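Local coordinates for protein AvrA (Salmonella typhimurium, PDB 6BE0) that probably transfers acetyl groups from acetyl-CoA to serine and threonine residues of target proteins, and binds inositol hexakisphosphate and coenzyme A, at residues A[138-143]-A[206-211]. Residues are numbered along the deposited sequence; the frame is centred on the assembly and turned at random.
Sequences SVILFE and KIHEDN
Ser-138 and His-208 meet through a hydrogen bond of 2.7 Å between OG and ND1, at the edge and in the plane of the imidazole; either atom could be the donor. Ser-138 OG in addition accepts a bond from Asn-211 ND2 at 3.0 Å, with an N-H...O angle of 155° and the oxygen tilted slightly out of the amide plane. With OG trans to the serine nitrogen (chi1 177°), the hydroxyl reaches both side chains, which lie about one helical turn apart on helix 205-212.

Ile-140, two residues further along the strand, leaves CA toward the helix as well. Its CG1 passes 3.6 Å from Asn-211 ND2, the two side chains running past one another in opposite senses. The tip, CD1, then lies over one face of the His-208 ring in a CH-pi contact, 3.8 Å from the ring centroid and offset toward the ND1-CE1 side, and also touches Ile-207 CG1 at 4.0 Å. The branch CG2 takes another course and lies against a face of the Phe-142 ring within the strand.

The far nitrogen of the imidazole, NE2, is hydrogen-bonded to Asp-129 on the adjoining strand 125-133, and Asn-211 ND2 makes a weak bond to the carbonyl of Tyr-171 on strand 170-176. Helix 205-212 is thus joined to three neighbouring strands of the mixed sheet in this YopJ-family acetyltransferase fold, related to clan CA cysteine peptidases. Held at both nitrogens, the buried His-208 ring has its rotation fixed, and the nearby carboxylate would probably favour a proton on NE2.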
loop_
_atom_site.group_PDB
_atom_site.type_symbol
_atom_site.label_atom_id
_atom_site.label_comp_id
_atom_site.label_asym_id
_atom_site.label_seq_id
_atom_site.Cartn_x
_atom_site.Cartn_y
_atom_site.Cartn_z
ATOM N N SER A 138 12.235 -4.567 12.502
ATOM C CA SER A 138 10.790 -4.361 12.449
ATOM C C SER A 138 10.248 -4.638 11.051
ATOM O O SER A 138 10.754 -4.113 10.059
ATOM C CB SER A 138 10.433 -2.935 12.873
ATOM O OG SER A 138 9.039 -2.702 12.760
ATOM N N VAL A 139 9.214 -5.468 10.988
ATOM C CA VAL A 139 8.562 -5.811 9.731
ATOM C C VAL A 139 7.062 -5.601 9.876
ATOM O O VAL A 139 6.419 -6.260 10.689
ATOM C CB VAL A 139 8.850 -7.273 9.324
ATOM C CG1 VAL A 139 8.191 -7.607 7.993
ATOM C CG2 VAL A 139 10.350 -7.515 9.254
ATOM N N ILE A 140 6.509 -4.681 9.092
ATOM C CA ILE A 140 5.083 -4.381 9.162
ATOM C C ILE A 140 4.410 -4.575 7.811
ATOM O O ILE A 140 4.747 -3.908 6.834
ATOM C CB ILE A 140 4.830 -2.945 9.656
ATOM C CG1 ILE A 140 5.472 -2.752 11.034
ATOM C CG2 ILE A 140 3.328 -2.662 9.722
ATOM C CD1 ILE A 140 5.375 -1.342 11.582
ATOM N N LEU A 141 3.451 -5.496 7.776
ATOM C CA LEU A 141 2.670 -5.772 6.579
ATOM C C LEU A 141 1.417 -4.907 6.570
ATOM O O LEU A 141 0.601 -4.983 7.487
ATOM C CB LEU A 141 2.297 -7.257 6.517
ATOM C CG LEU A 141 1.353 -7.703 5.395
ATOM C CD1 LEU A 141 2.000 -7.546 4.032
ATOM C CD2 LEU A 141 0.919 -9.143 5.622
ATOM N N PHE A 142 1.269 -4.084 5.537
ATOM C CA PHE A 142 0.100 -3.223 5.407
ATOM C C PHE A 142 -0.884 -3.797 4.398
ATOM O O PHE A 142 -0.534 -4.041 3.243
ATOM C CB PHE A 142 0.510 -1.809 4.993
ATOM C CG PHE A 142 1.307 -1.080 6.037
ATOM C CD1 PHE A 142 2.688 -1.174 6.067
ATOM C CD2 PHE A 142 0.674 -0.304 6.990
ATOM C CE1 PHE A 142 3.421 -0.506 7.027
ATOM C CE2 PHE A 142 1.405 0.369 7.953
ATOM C CZ PHE A 142 2.777 0.267 7.970
ATOM N N GLU A 143 -2.112 -4.020 4.856
ATOM C CA GLU A 143 -3.201 -4.453 3.993
ATOM C C GLU A 143 -4.097 -3.257 3.687
ATOM O O GLU A 143 -4.714 -2.705 4.599
ATOM C CB GLU A 143 -4.006 -5.570 4.660
ATOM C CG GLU A 143 -3.260 -6.891 4.792
ATOM C CD GLU A 143 -2.999 -7.562 3.454
ATOM O OE1 GLU A 143 -3.589 -7.134 2.440
ATOM O OE2 GLU A 143 -2.203 -8.524 3.417
ATOM N N LYS A 206 7.376 5.855 15.217
ATOM C CA LYS A 206 6.627 5.425 16.395
ATOM C C LYS A 206 6.003 4.038 16.238
ATOM O O LYS A 206 6.092 3.212 17.146
ATOM C CB LYS A 206 5.530 6.441 16.731
ATOM C CG LYS A 206 4.757 6.095 17.999
ATOM C CD LYS A 206 3.892 7.251 18.480
ATOM C CE LYS A 206 3.067 6.861 19.703
ATOM N NZ LYS A 206 3.913 6.442 20.858
ATOM N N ILE A 207 5.369 3.779 15.098
ATOM C CA ILE A 207 4.698 2.497 14.893
ATOM C C ILE A 207 5.721 1.364 14.812
ATOM O O ILE A 207 5.460 0.245 15.254
ATOM C CB ILE A 207 3.815 2.502 13.618
ATOM C CG1 ILE A 207 3.022 1.195 13.516
ATOM C CG2 ILE A 207 4.658 2.722 12.368
ATOM C CD1 ILE A 207 1.905 1.229 12.488
ATOM N N HIS A 208 6.888 1.659 14.250
ATOM C CA HIS A 208 7.977 0.689 14.203
ATOM C C HIS A 208 8.562 0.475 15.593
ATOM O O HIS A 208 8.965 -0.631 15.952
ATOM C CB HIS A 208 9.073 1.154 13.244
ATOM C CG HIS A 208 8.784 0.855 11.808
ATOM N ND1 HIS A 208 8.791 -0.425 11.300
ATOM C CD2 HIS A 208 8.485 1.671 10.769
ATOM C CE1 HIS A 208 8.506 -0.387 10.011
ATOM N NE2 HIS A 208 8.317 0.873 9.664
ATOM N N GLU A 209 8.605 1.551 16.367
ATOM C CA GLU A 209 9.140 1.509 17.718
ATOM C C GLU A 209 8.241 0.670 18.620
ATOM O O GLU A 209 8.719 -0.164 19.388
ATOM C CB GLU A 209 9.281 2.930 18.266
ATOM C CG GLU A 209 10.072 3.041 19.556
ATOM C CD GLU A 209 10.392 4.481 19.912
ATOM O OE1 GLU A 209 9.874 5.390 19.228
ATOM O OE2 GLU A 209 11.163 4.704 20.870
ATOM N N ASP A 210 6.935 0.887 18.509
ATOM C CA ASP A 210 5.963 0.156 19.316
ATOM C C ASP A 210 5.869 -1.304 18.882
ATOM O O ASP A 210 5.548 -2.178 19.687
ATOM C CB ASP A 210 4.587 0.822 19.228
ATOM C CG ASP A 210 4.501 2.100 20.045
ATOM O OD1 ASP A 210 5.350 2.306 20.940
ATOM O OD2 ASP A 210 3.572 2.897 19.799
ATOM N N ASN A 211 6.144 -1.568 17.609
ATOM C CA ASN A 211 6.194 -2.937 17.112
ATOM C C ASN A 211 7.346 -3.693 17.768
ATOM O O ASN A 211 7.186 -4.826 18.223
ATOM C CB ASN A 211 6.346 -2.956 15.590
ATOM C CG ASN A 211 6.304 -4.360 15.014
ATOM O OD1 ASN A 211 5.717 -5.268 15.603
ATOM N ND2 ASN A 211 6.932 -4.544 13.857
#